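Local coordinates for protein agmatinase (Deinococcus radiodurans, PDB 1WOH) that probably hydrolyses agmatine to putrescine and urea, as a manganese-dependent ureohydrolase of the arginase family, at residues A[165-170]-A[195-200]; A[4-9]-A[15-20]; A[253-258]-A[290-295]; A[106-111]-A[129-134]. All coordinates share one frame; numbering follows the deposited sequence.

Interaction 1 of 4, residues A[165-170]-A[195-200]; sequences RACEAL and RARGHT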
loop_
_atom_site.group_PDB
_atom_site.type_symbol
_atom_site.label_atom_id
_atom_site.label_comp_id
_atom_site.label_asym_id
_atom_site.label_seq_id
_atom_site.Cartn_x
_atom_site.Cartn_y
_atom_site.Cartn_z
ATOM N N ARG A 165 -35.917 7.979 3.209
ATOM C CA ARG A 165 -36.061 9.430 3.152
ATOM C C ARG A 165 -36.649 9.823 1.799
ATOM O O ARG A 165 -37.501 10.701 1.709
ATOM C CB ARG A 165 -34.704 10.117 3.326
ATOM C CG ARG A 165 -34.064 9.948 4.702
ATOM C CD ARG A 165 -34.842 10.722 5.769
ATOM N NE ARG A 165 -35.971 9.967 6.300
ATOM C CZ ARG A 165 -35.851 8.939 7.132
ATOM N NH1 ARG A 165 -34.648 8.545 7.531
ATOM N NH2 ARG A 165 -36.929 8.301 7.567
ATOM N N ALA A 166 -36.186 9.156 0.745
ATOM C CA ALA A 166 -36.670 9.439 -0.599
ATOM C C ALA A 166 -38.179 9.212 -0.715
ATOM O O ALA A 166 -38.913 10.074 -1.211
ATOM C CB ALA A 166 -35.921 8.565 -1.620
ATOM N N CYS A 167 -38.641 8.054 -0.260
ATOM C CA CYS A 167 -40.055 7.731 -0.349
ATOM C C CYS A 167 -40.942 8.683 0.428
ATOM O O CYS A 167 -42.005 9.074 -0.051
ATOM C CB CYS A 167 -40.302 6.287 0.098
ATOM S SG CYS A 167 -39.806 5.070 -1.157
ATOM N N GLU A 168 -40.517 9.077 1.621
ATOM C CA GLU A 168 -41.343 9.991 2.391
ATOM C C GLU A 168 -41.340 11.400 1.799
ATOM O O GLU A 168 -42.257 12.181 2.040
ATOM C CB GLU A 168 -40.920 10.002 3.867
ATOM C CG GLU A 168 -39.440 10.025 4.125
ATOM C CD GLU A 168 -39.115 10.088 5.611
ATOM O OE1 GLU A 168 -39.492 9.157 6.356
ATOM O OE2 GLU A 168 -38.484 11.077 6.032
ATOM N N ALA A 169 -40.330 11.716 0.996
ATOM C CA ALA A 169 -40.253 13.035 0.381
ATOM C C ALA A 169 -40.845 13.062 -1.030
ATOM O O ALA A 169 -41.164 14.130 -1.554
ATOM C CB ALA A 169 -38.807 13.508 0.341
ATOM N N LEU A 170 -41.009 11.889 -1.635
ATOM C CA LEU A 170 -41.524 11.804 -3.000
ATOM C C LEU A 170 -42.693 10.845 -3.154
ATOM O O LEU A 170 -42.505 9.649 -3.386
ATOM C CB LEU A 170 -40.395 11.375 -3.941
ATOM C CG LEU A 170 -39.181 12.306 -3.925
ATOM C CD1 LEU A 170 -37.944 11.582 -4.446
ATOM C CD2 LEU A 170 -39.492 13.538 -4.758
ATOM N N ARG A 195 -41.525 -4.309 2.307
ATOM C CA ARG A 195 -42.452 -5.313 1.787
ATOM C C ARG A 195 -43.898 -4.819 1.875
ATOM O O ARG A 195 -44.689 -5.023 0.952
ATOM C CB ARG A 195 -42.321 -6.633 2.555
ATOM C CG ARG A 195 -41.009 -7.375 2.323
ATOM C CD ARG A 195 -41.061 -8.759 2.946
ATOM N NE ARG A 195 -39.790 -9.469 2.859
ATOM C CZ ARG A 195 -39.227 -9.867 1.722
ATOM N NH1 ARG A 195 -39.818 -9.626 0.557
ATOM N NH2 ARG A 195 -38.072 -10.520 1.754
ATOM N N ALA A 196 -44.237 -4.165 2.982
ATOM C CA ALA A 196 -45.591 -3.661 3.183
ATOM C C ALA A 196 -45.957 -2.553 2.193
ATOM O O ALA A 196 -47.139 -2.296 1.959
ATOM C CB ALA A 196 -45.761 -3.169 4.624
ATOM N N ARG A 197 -44.942 -1.906 1.619
ATOM C CA ARG A 197 -45.133 -0.837 0.633
ATOM C C ARG A 197 -45.165 -1.423 -0.780
ATOM O O ARG A 197 -45.297 -0.686 -1.763
ATOM C CB ARG A 197 -43.988 0.182 0.688
ATOM C CG ARG A 197 -43.944 1.052 1.917
ATOM C CD ARG A 197 -42.779 2.025 1.824
ATOM N NE ARG A 197 -42.947 2.989 0.741
ATOM C CZ ARG A 197 -43.346 4.246 0.909
ATOM N NH1 ARG A 197 -43.618 4.703 2.123
ATOM N NH2 ARG A 197 -43.477 5.045 -0.140
ATOM N N GLY A 198 -45.014 -2.739 -0.876
ATOM C CA GLY A 198 -45.037 -3.391 -2.172
ATOM C C GLY A 198 -43.684 -3.461 -2.861
ATOM O O GLY A 198 -43.590 -3.937 -3.994
ATOM N N HIS A 199 -42.633 -2.989 -2.194
ATOM C CA HIS A 199 -41.303 -3.029 -2.803
ATOM C C HIS A 199 -40.903 -4.478 -3.070
ATOM O O HIS A 199 -41.366 -5.404 -2.399
ATOM C CB HIS A 199 -40.269 -2.362 -1.893
ATOM C CG HIS A 199 -40.405 -0.871 -1.801
ATOM N ND1 HIS A 199 -41.493 -0.185 -2.296
ATOM C CD2 HIS A 199 -39.590 0.062 -1.255
ATOM C CE1 HIS A 199 -41.341 1.107 -2.060
ATOM N NE2 HIS A 199 -40.193 1.283 -1.430
ATOM N N THR A 200 -40.038 -4.671 -4.059
ATOM C CA THR A 200 -39.580 -6.006 -4.425
ATOM C C THR A 200 -38.162 -6.231 -3.920
ATOM O O THR A 200 -37.246 -5.478 -4.244
ATOM C CB THR A 200 -39.622 -6.192 -5.951
ATOM O OG1 THR A 200 -40.953 -5.938 -6.416
ATOM C CG2 THR A 200 -39.224 -7.616 -6.335
#
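Cys167 and Arg197 bring the two backbones nearest, with their CA atoms 10.0 Å apart, so side chains alone close the gap. Cys167 sits near the end of helix 162-169 and points toward the other segment. Its CB comes over one face of the Arg197 guanidinium, nearer the rim than the middle. The shortest approach is 3.4 Å, from Cys167 CB to Arg197 NH2. The Arg197 chain runs straight through chi2 and then bends at chi3 (66°), which turns the flat end face-on to the cysteine. Cys167 SG reaches past this group to His199. Cys167 SG lies 4.9 Å from the centroid of the His199 ring, at its edge and near its plane. The contact is therefore a sulfur-aromatic approach plus van der Waals packing. Phe148 meets the His199 ring edge-to-face, and the Arg197 side chain also touches Phe148. Leu173 of strand 173-181 packs on Cys167. Gly198, with positive phi, ends helix 188-196 in a Schellman motif, and the chain turns there toward strand 200-203. Helices 162-169 and 188-196 are the successive connections between the parallel strands 137-142, 173-181 and 200-203, an arrangement characteristic of the alpha/beta fold of the arginase family.

Interaction 2 of 4, residues A[4-9]-A[15-20]; sequences PAHLPY and FARAPL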
loop_
_atom_site.group_PDB
_atom_site.type_symbol
_atom_site.label_atom_id
_atom_site.label_comp_id
_atom_site.label_asym_id
_atom_site.label_seq_id
_atom_site.Cartn_x
_atom_site.Cartn_y
_atom_site.Cartn_z
ATOM N N PRO A 4 -4.427 13.340 -33.062
ATOM C CA PRO A 4 -3.965 12.468 -31.978
ATOM C C PRO A 4 -4.852 12.560 -30.736
ATOM O O PRO A 4 -5.377 13.628 -30.415
ATOM C CB PRO A 4 -2.543 12.962 -31.723
ATOM C CG PRO A 4 -2.646 14.424 -32.032
ATOM C CD PRO A 4 -3.460 14.425 -33.308
ATOM N N ALA A 5 -5.013 11.435 -30.047
ATOM C CA ALA A 5 -5.838 11.373 -28.845
ATOM C C ALA A 5 -5.011 11.006 -27.617
ATOM O O ALA A 5 -4.112 10.166 -27.690
ATOM C CB ALA A 5 -6.960 10.356 -29.037
ATOM N N HIS A 6 -5.323 11.645 -26.492
ATOM C CA HIS A 6 -4.623 11.388 -25.237
ATOM C C HIS A 6 -4.707 9.921 -24.843
ATOM O O HIS A 6 -5.644 9.216 -25.222
ATOM C CB HIS A 6 -5.237 12.213 -24.095
ATOM C CG HIS A 6 -4.722 13.616 -24.001
ATOM N ND1 HIS A 6 -3.393 13.908 -23.777
ATOM C CD2 HIS A 6 -5.361 14.808 -24.076
ATOM C CE1 HIS A 6 -3.236 15.218 -23.718
ATOM N NE2 HIS A 6 -4.414 15.788 -23.896
ATOM N N LEU A 7 -3.708 9.469 -24.091
ATOM C CA LEU A 7 -3.688 8.110 -23.570
ATOM C C LEU A 7 -4.469 8.255 -22.267
ATOM O O LEU A 7 -4.738 9.374 -21.834
ATOM C CB LEU A 7 -2.256 7.658 -23.275
ATOM C CG LEU A 7 -1.361 7.232 -24.443
ATOM C CD1 LEU A 7 -1.876 5.938 -25.044
ATOM C CD2 LEU A 7 -1.318 8.330 -25.484
ATOM N N PRO A 8 -4.843 7.139 -21.623
ATOM C CA PRO A 8 -5.599 7.216 -20.366
ATOM C C PRO A 8 -4.979 8.106 -19.284
ATOM O O PRO A 8 -5.694 8.753 -18.519
ATOM C CB PRO A 8 -5.686 5.755 -19.930
ATOM C CG PRO A 8 -5.740 5.030 -21.236
ATOM C CD PRO A 8 -4.672 5.737 -22.044
ATOM N N TYR A 9 -3.652 8.142 -19.220
ATOM C CA TYR A 9 -2.970 8.946 -18.210
ATOM C C TYR A 9 -2.770 10.409 -18.592
ATOM O O TYR A 9 -2.193 11.180 -17.825
ATOM C CB TYR A 9 -1.615 8.328 -17.869
ATOM C CG TYR A 9 -0.770 7.989 -19.076
ATOM C CD1 TYR A 9 -0.942 6.784 -19.752
ATOM C CD2 TYR A 9 0.210 8.870 -19.538
ATOM C CE1 TYR A 9 -0.159 6.459 -20.856
ATOM C CE2 TYR A 9 0.998 8.553 -20.644
ATOM C CZ TYR A 9 0.808 7.346 -21.295
ATOM O OH TYR A 9 1.592 7.016 -22.375
ATOM N N PHE A 15 -15.450 13.204 -16.839
ATOM C CA PHE A 15 -16.101 11.940 -17.146
ATOM C C PHE A 15 -16.222 11.700 -18.647
ATOM O O PHE A 15 -16.795 12.514 -19.368
ATOM C CB PHE A 15 -17.478 11.848 -16.494
ATOM C CG PHE A 15 -17.976 10.440 -16.378
ATOM C CD1 PHE A 15 -17.354 9.547 -15.509
ATOM C CD2 PHE A 15 -19.011 9.980 -17.189
ATOM C CE1 PHE A 15 -17.748 8.210 -15.456
ATOM C CE2 PHE A 15 -19.415 8.652 -17.147
ATOM C CZ PHE A 15 -18.781 7.759 -16.279
ATOM N N ALA A 16 -15.664 10.578 -19.099
ATOM C CA ALA A 16 -15.687 10.195 -20.509
ATOM C C ALA A 16 -14.991 11.247 -21.369
ATOM O O ALA A 16 -15.240 11.352 -22.573
ATOM C CB ALA A 16 -17.126 10.003 -20.966
ATOM N N ARG A 17 -14.111 12.017 -20.735
ATOM C CA ARG A 17 -13.368 13.086 -21.400
ATOM C C ARG A 17 -14.324 14.099 -22.038
ATOM O O ARG A 17 -14.013 14.730 -23.048
ATOM C CB ARG A 17 -12.414 12.495 -22.450
ATOM C CG ARG A 17 -11.079 13.230 -22.551
ATOM C CD ARG A 17 -10.159 12.646 -23.623
ATOM N NE ARG A 17 -9.275 11.573 -23.156
ATOM C CZ ARG A 17 -8.297 11.739 -22.269
ATOM N NH1 ARG A 17 -8.075 12.931 -21.730
ATOM N NH2 ARG A 17 -7.509 10.721 -21.949
ATOM N N ALA A 18 -15.490 14.267 -21.424
ATOM C CA ALA A 18 -16.493 15.199 -21.920
ATOM C C ALA A 18 -16.145 16.645 -21.565
ATOM O O ALA A 18 -15.390 16.906 -20.627
ATOM C CB ALA A 18 -17.858 14.836 -21.343
ATOM N N PRO A 19 -16.687 17.608 -22.322
ATOM C CA PRO A 19 -16.411 19.022 -22.046
ATOM C C PRO A 19 -16.956 19.408 -20.675
ATOM O O PRO A 19 -17.979 18.885 -20.237
ATOM C CB PRO A 19 -17.129 19.740 -23.189
ATOM C CG PRO A 19 -18.262 18.812 -23.514
ATOM C CD PRO A 19 -17.591 17.464 -23.475
ATOM N N LEU A 20 -16.271 20.324 -19.998
ATOM C CA LEU A 20 -16.698 20.752 -18.672
ATOM C C LEU A 20 -17.749 21.854 -18.753
ATOM O O LEU A 20 -17.628 22.781 -19.558
ATOM C CB LEU A 20 -15.485 21.234 -17.869
ATOM C CG LEU A 20 -15.711 21.706 -16.427
ATOM C CD1 LEU A 20 -16.438 20.639 -15.613
ATOM C CD2 LEU A 20 -14.367 22.030 -15.801
HETATM O O HOH W 1 -7.887 7.901 -23.076
#
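Arg17 reaches across to His6 and Leu7 within the irregular N-terminal arm, which precedes strand 31-36, the first strand of the arginase-type alpha/beta fold. From CB the arginine chain runs extended to CD, then bends at chi3 (-89°), which lays the guanidinium against the other segment. Arg17 NE is the first atom to come near, 4.2 Å from His6 CB. Arg17 CZ follows at 3.6 Å from the same His6 CB, which lies over one face of the guanidinium, offset toward the rim. Arg17 NH1 passes 4.0 Å from His6 CD2 and hydrogen-bonds the carbonyl of Gly10, in the link between the segments. The imidazole and guanidinium planes are 33° apart, so this is no flat stack. NH2 points past His6, and Leu7 O lies 3.1 Å from Arg17 NH2 at the guanidinium edge. Replacing Arg17 with an alanine would probably leave Gly10 O without this donor and open a gap beside His6 CB. Val86 of the second subunit packs on His6, and Asn153 of the third subunit packs on Leu7. A water bridges the segments: it accepts from Arg17 NH2 at 3.1 Å and donates weakly to His6 O at 3.4 Å.

Interaction 3 of 4, residues A[253-258]-A[290-295]; sequences QGMKIL and ARLVME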
loop_
_atom_site.group_PDB
_atom_site.type_symbol
_atom_site.label_atom_id
_atom_site.label_comp_id
_atom_site.label_asym_id
_atom_site.label_seq_id
_atom_site.Cartn_x
_atom_site.Cartn_y
_atom_site.Cartn_z
ATOM N N GLN A 253 -23.321 -10.385 -14.108
ATOM C CA GLN A 253 -24.679 -10.485 -13.579
ATOM C C GLN A 253 -25.288 -9.107 -13.344
ATOM O O GLN A 253 -26.444 -8.853 -13.703
ATOM C CB GLN A 253 -24.677 -11.268 -12.273
ATOM C CG GLN A 253 -24.261 -12.708 -12.420
ATOM C CD GLN A 253 -24.143 -13.380 -11.077
ATOM O OE1 GLN A 253 -23.534 -12.831 -10.159
ATOM N NE2 GLN A 253 -24.722 -14.575 -10.949
ATOM N N GLY A 254 -24.515 -8.220 -12.726
ATOM C CA GLY A 254 -25.015 -6.882 -12.471
ATOM C C GLY A 254 -25.366 -6.202 -13.782
ATOM O O GLY A 254 -26.404 -5.549 -13.909
ATOM N N MET A 255 -24.491 -6.366 -14.771
ATOM C CA MET A 255 -24.689 -5.766 -16.084
ATOM C C MET A 255 -25.901 -6.349 -16.815
ATOM O O MET A 255 -26.607 -5.629 -17.524
ATOM C CB MET A 255 -23.416 -5.943 -16.924
ATOM C CG MET A 255 -23.294 -4.989 -18.106
ATOM S SD MET A 255 -23.420 -3.255 -17.618
ATOM C CE MET A 255 -24.991 -2.841 -18.364
ATOM N N LYS A 256 -26.142 -7.648 -16.659
ATOM C CA LYS A 256 -27.298 -8.270 -17.307
ATOM C C LYS A 256 -28.589 -7.698 -16.719
ATOM O O LYS A 256 -29.570 -7.483 -17.434
ATOM C CB LYS A 256 -27.290 -9.787 -17.113
ATOM C CG LYS A 256 -26.271 -10.523 -17.960
ATOM C CD LYS A 256 -26.479 -12.025 -17.854
ATOM C CE LYS A 256 -25.532 -12.789 -18.763
ATOM N NZ LYS A 256 -24.111 -12.621 -18.351
ATOM N N ILE A 257 -28.583 -7.466 -15.410
ATOM C CA ILE A 257 -29.747 -6.907 -14.724
ATOM C C ILE A 257 -30.024 -5.499 -15.240
ATOM O O ILE A 257 -31.160 -5.169 -15.605
ATOM C CB ILE A 257 -29.515 -6.858 -13.192
ATOM C CG1 ILE A 257 -29.475 -8.281 -12.637
ATOM C CG2 ILE A 257 -30.640 -6.068 -12.503
ATOM C CD1 ILE A 257 -28.973 -8.367 -11.222
ATOM N N LEU A 258 -28.987 -4.665 -15.280
ATOM C CA LEU A 258 -29.154 -3.302 -15.765
ATOM C C LEU A 258 -29.561 -3.283 -17.241
ATOM O O LEU A 258 -30.430 -2.513 -17.644
ATOM C CB LEU A 258 -27.861 -2.507 -15.577
ATOM C CG LEU A 258 -27.440 -2.332 -14.106
ATOM C CD1 LEU A 258 -26.005 -1.813 -14.024
ATOM C CD2 LEU A 258 -28.408 -1.383 -13.399
ATOM N N ALA A 290 -16.321 2.329 -13.685
ATOM C CA ALA A 290 -16.452 3.383 -14.685
ATOM C C ALA A 290 -16.966 2.708 -15.960
ATOM O O ALA A 290 -17.807 3.259 -16.679
ATOM C CB ALA A 290 -15.106 4.044 -14.949
ATOM N N ARG A 291 -16.462 1.505 -16.236
ATOM C CA ARG A 291 -16.902 0.779 -17.421
ATOM C C ARG A 291 -18.373 0.401 -17.289
ATOM O O ARG A 291 -19.129 0.456 -18.259
ATOM C CB ARG A 291 -16.078 -0.493 -17.636
ATOM C CG ARG A 291 -16.502 -1.211 -18.910
ATOM C CD ARG A 291 -15.963 -2.617 -19.026
ATOM N NE ARG A 291 -16.982 -3.479 -19.620
ATOM C CZ ARG A 291 -16.738 -4.646 -20.203
ATOM N NH1 ARG A 291 -15.497 -5.103 -20.289
ATOM N NH2 ARG A 291 -17.745 -5.362 -20.682
ATOM N N LEU A 292 -18.782 0.007 -16.087
ATOM C CA LEU A 292 -20.172 -0.367 -15.870
ATOM C C LEU A 292 -21.080 0.799 -16.238
ATOM O O LEU A 292 -22.124 0.611 -16.865
ATOM C CB LEU A 292 -20.426 -0.747 -14.400
ATOM C CG LEU A 292 -21.817 -1.352 -14.175
ATOM C CD1 LEU A 292 -21.736 -2.860 -14.405
ATOM C CD2 LEU A 292 -22.309 -1.099 -12.757
ATOM N N VAL A 293 -20.694 2.010 -15.841
ATOM C CA VAL A 293 -21.515 3.175 -16.149
ATOM C C VAL A 293 -21.583 3.365 -17.659
ATOM O O VAL A 293 -22.668 3.560 -18.220
ATOM C CB VAL A 293 -20.957 4.466 -15.501
ATOM C CG1 VAL A 293 -21.739 5.677 -15.995
ATOM C CG2 VAL A 293 -21.067 4.375 -13.972
ATOM N N MET A 294 -20.430 3.284 -18.319
ATOM C CA MET A 294 -20.394 3.464 -19.766
ATOM C C MET A 294 -21.141 2.358 -20.507
ATOM O O MET A 294 -21.833 2.629 -21.493
ATOM C CB MET A 294 -18.945 3.538 -20.278
ATOM C CG MET A 294 -18.175 4.792 -19.850
ATOM S SD MET A 294 -19.083 6.338 -20.033
ATOM C CE MET A 294 -19.210 6.449 -21.860
ATOM N N GLU A 295 -21.005 1.120 -20.046
ATOM C CA GLU A 295 -21.701 0.023 -20.700
ATOM C C GLU A 295 -23.200 0.160 -20.465
ATOM O O GLU A 295 -24.008 -0.124 -21.352
ATOM C CB GLU A 295 -21.215 -1.335 -20.191
ATOM C CG GLU A 295 -21.882 -2.510 -20.915
ATOM C CD GLU A 295 -21.208 -3.842 -20.643
ATOM O OE1 GLU A 295 -21.696 -4.873 -21.150
ATOM O OE2 GLU A 295 -20.192 -3.861 -19.922
#
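Glu295 OE2, at the end of a side chain that lies against Met255, is held by three polar atoms of two residues. Arg291, one turn earlier on the same helix, grips it side-on with two nitrogens from one face of the carboxylate. Arg291 NH2 makes the shorter bond to Glu295 OE2, 3.0 Å, and this is a salt bridge. Arg291 NE lies 3.2 Å from Glu295 OE2. The third is the hydroxyl of Tyr251, at the start of helix 251-264. The other carboxylate oxygen, Glu295 OE1, sits 3.4 Å from Met255 CG. Glu295 CG stands anti to the backbone N (chi1 -177°) and the chain is extended beyond it, which lays its aliphatic part beside the thioether, with Met255 SD 3.7 Å from Glu295 CG. Leu292 covers the next part of the interface. One branch touches the sulfur, Leu292 CD1 to Met255 SD at 3.6 Å. On the other, Leu292 CD2 lies 4.0 Å from Leu258 CD1. A lysine in place of Glu295 would probably cost Arg291 this carboxylate, set a second positive charge near it and leave the Tyr251 hydroxyl without this partner. The two helices run nearly parallel, with short-segment axes 10.8 Å apart and a crossing angle of -25°. Behind them, Leu258 packs on Phe226 and Leu292 on Val228, both of strand 223-229, so this is helix-to-helix packing against the central sheet. Arg291 NH1 also forms a salt bridge with Glu245 of the third subunit. The contact joins apolar side chains with a carboxylate that arginine and tyrosine would probably keep ionised beside the methionine.

Interaction 4 of 4, residues A[106-111]-A[129-134]; sequences QVRGRC and RAFADV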
loop_
_atom_site.group_PDB
_atom_site.type_symbol
_atom_site.label_atom_id
_atom_site.label_comp_id
_atom_site.label_asym_id
_atom_site.label_seq_id
_atom_site.Cartn_x
_atom_site.Cartn_y
_atom_site.Cartn_z
ATOM N N GLN A 106 -30.852 21.105 -11.912
ATOM C CA GLN A 106 -30.289 21.898 -12.998
ATOM C C GLN A 106 -29.670 21.015 -14.075
ATOM O O GLN A 106 -29.816 21.285 -15.267
ATOM C CB GLN A 106 -29.237 22.868 -12.461
ATOM C CG GLN A 106 -29.766 23.833 -11.409
ATOM C CD GLN A 106 -28.706 24.796 -10.915
ATOM O OE1 GLN A 106 -27.573 24.400 -10.632
ATOM N NE2 GLN A 106 -29.070 26.070 -10.800
ATOM N N VAL A 107 -28.974 19.967 -13.655
ATOM C CA VAL A 107 -28.348 19.057 -14.601
ATOM C C VAL A 107 -29.400 18.238 -15.344
ATOM O O VAL A 107 -29.312 18.045 -16.561
ATOM C CB VAL A 107 -27.353 18.115 -13.882
ATOM C CG1 VAL A 107 -26.945 16.962 -14.808
ATOM C CG2 VAL A 107 -26.130 18.913 -13.461
ATOM N N ARG A 108 -30.405 17.772 -14.617
ATOM C CA ARG A 108 -31.466 16.988 -15.235
ATOM C C ARG A 108 -32.159 17.764 -16.357
ATOM O O ARG A 108 -32.468 17.208 -17.414
ATOM C CB ARG A 108 -32.495 16.581 -14.181
ATOM C CG ARG A 108 -32.555 15.090 -13.934
ATOM C CD ARG A 108 -33.897 14.532 -14.365
ATOM N NE ARG A 108 -34.972 15.019 -13.514
ATOM C CZ ARG A 108 -36.266 14.823 -13.744
ATOM N NH1 ARG A 108 -36.665 14.145 -14.811
ATOM N NH2 ARG A 108 -37.165 15.304 -12.897
ATOM N N GLY A 109 -32.388 19.052 -16.128
ATOM C CA GLY A 109 -33.061 19.869 -17.120
ATOM C C GLY A 109 -32.262 20.207 -18.363
ATOM O O GLY A 109 -32.775 20.866 -19.269
ATOM N N ARG A 110 -31.013 19.764 -18.423
ATOM C CA ARG A 110 -30.179 20.064 -19.577
ATOM C C ARG A 110 -29.640 18.822 -20.274
ATOM O O ARG A 110 -28.801 18.924 -21.165
ATOM C CB ARG A 110 -29.023 20.974 -19.156
ATOM C CG ARG A 110 -29.466 22.352 -18.658
ATOM C CD ARG A 110 -28.313 23.089 -18.007
ATOM N NE ARG A 110 -28.646 24.462 -17.616
ATOM C CZ ARG A 110 -29.548 24.794 -16.697
ATOM N NH1 ARG A 110 -30.232 23.858 -16.053
ATOM N NH2 ARG A 110 -29.769 26.076 -16.424
ATOM N N CYS A 111 -30.114 17.650 -19.872
ATOM C CA CYS A 111 -29.663 16.418 -20.506
ATOM C C CYS A 111 -30.776 15.390 -20.519
ATOM O O CYS A 111 -31.830 15.589 -19.917
ATOM C CB CYS A 111 -28.440 15.846 -19.779
ATOM S SG CYS A 111 -28.784 15.112 -18.155
ATOM N N ARG A 129 -34.705 13.637 -4.954
ATOM C CA ARG A 129 -35.643 14.742 -4.783
ATOM C C ARG A 129 -35.767 15.562 -6.063
ATOM O O ARG A 129 -36.755 16.274 -6.261
ATOM C CB ARG A 129 -35.214 15.660 -3.632
ATOM C CG ARG A 129 -35.299 15.025 -2.254
ATOM C CD ARG A 129 -35.261 16.076 -1.135
ATOM N NE ARG A 129 -34.050 16.892 -1.156
ATOM C CZ ARG A 129 -33.702 17.731 -0.184
ATOM N NH1 ARG A 129 -34.476 17.864 0.889
ATOM N NH2 ARG A 129 -32.586 18.439 -0.276
ATOM N N ALA A 130 -34.772 15.459 -6.937
ATOM C CA ALA A 130 -34.795 16.206 -8.187
ATOM C C ALA A 130 -35.697 15.567 -9.241
ATOM O O ALA A 130 -35.849 16.108 -10.337
ATOM C CB ALA A 130 -33.383 16.347 -8.733
ATOM N N PHE A 131 -36.292 14.425 -8.911
ATOM C CA PHE A 131 -37.169 13.714 -9.840
ATOM C C PHE A 131 -38.615 13.704 -9.342
ATOM O O PHE A 131 -39.376 12.780 -9.617
ATOM C CB PHE A 131 -36.683 12.271 -10.026
ATOM C CG PHE A 131 -35.317 12.166 -10.648
ATOM C CD1 PHE A 131 -34.177 12.534 -9.933
ATOM C CD2 PHE A 131 -35.172 11.710 -11.955
ATOM C CE1 PHE A 131 -32.908 12.449 -10.516
ATOM C CE2 PHE A 131 -33.911 11.619 -12.551
ATOM C CZ PHE A 131 -32.776 11.989 -11.832
ATOM N N ALA A 132 -38.992 14.744 -8.611
ATOM C CA ALA A 132 -40.344 14.832 -8.073
ATOM C C ALA A 132 -41.420 14.853 -9.159
ATOM O O ALA A 132 -42.545 14.412 -8.928
ATOM C CB ALA A 132 -40.468 16.073 -7.193
ATOM N N ASP A 133 -41.074 15.351 -10.342
ATOM C CA ASP A 133 -42.041 15.442 -11.432
ATOM C C ASP A 133 -42.140 14.209 -12.321
ATOM O O ASP A 133 -42.821 14.239 -13.346
ATOM C CB ASP A 133 -41.747 16.676 -12.294
ATOM C CG ASP A 133 -40.415 16.588 -13.015
ATOM O OD1 ASP A 133 -39.992 17.606 -13.603
ATOM O OD2 ASP A 133 -39.793 15.505 -13.001
ATOM N N VAL A 134 -41.463 13.130 -11.942
ATOM C CA VAL A 134 -41.514 11.899 -12.729
ATOM C C VAL A 134 -42.653 11.010 -12.235
ATOM O O VAL A 134 -42.624 10.501 -11.113
ATOM C CB VAL A 134 -40.180 11.118 -12.641
ATOM C CG1 VAL A 134 -40.281 9.823 -13.433
ATOM C CG2 VAL A 134 -39.043 11.976 -13.168
#
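The guanidinium of Arg108 lies flat on the ring of Phe131, with planes 12° apart and centres 4.3 Å apart. The stack is offset: Phe131 CD2 lies over the guanidinium rim, and Arg108 NE lies over the ring rim. It is also an off-centre cation-pi contact. The arginine methylenes continue it, with Arg108 CD 3.4 Å from Phe131 CE2. Bends at chi2 (-115°) and chi3 (-68°) fold the chain over the ring. The guanidinium edge takes the polar partners. Arg108 NH2 donates to Ala130 O at 3.0 Å, in the carbonyl plane and on a lone pair. The same Arg108 NH2 forms a salt bridge of 2.6 Å with Asp133 OD2, on its syn side but tilted out of the carboxylate plane. Arg108 NE adds a weak bond to Ala130 O. One nitrogen thus ties together a backbone carbonyl and a carboxylate, while the Phe131 ring backs one face of the group. Val134 CG2 packs 3.6 Å from Arg108 NH1. Phe131 to Val134 form a type I turn, and Asn172 ND2 bonds the carbonyls of both end residues. Arg108, the last residue of helix 93-108, joins that helix to the loop between helix 124-128 and strand 137-142, with Pro114 of strand 114-118 touching both Arg108 and Phe131.

Overall arrangement
The four contacts form two touching pairs. Interactions 1 and 4 meet where Leu170 CD2 packs 3.6 Å from Ala132 CB. Interactions 2 and 3 meet where Phe15 CZ packs 3.6 Å from Val293 CG1, which sets the N-terminal arm on helix 284-302. Both members of this second pair also touch the third subunit. Interactions 1 and 2 lie on opposite sides of the chain's centre, their own centres 39 Å apart. The manganese site, empty in this chain, lies nearest interactions 1 and 3: the side chain of His199 is about 10 Å from that of Asp147, and the side chain of Leu292 about 10 Å from that of Asp229. Interactions 2 and 4 lie away from it.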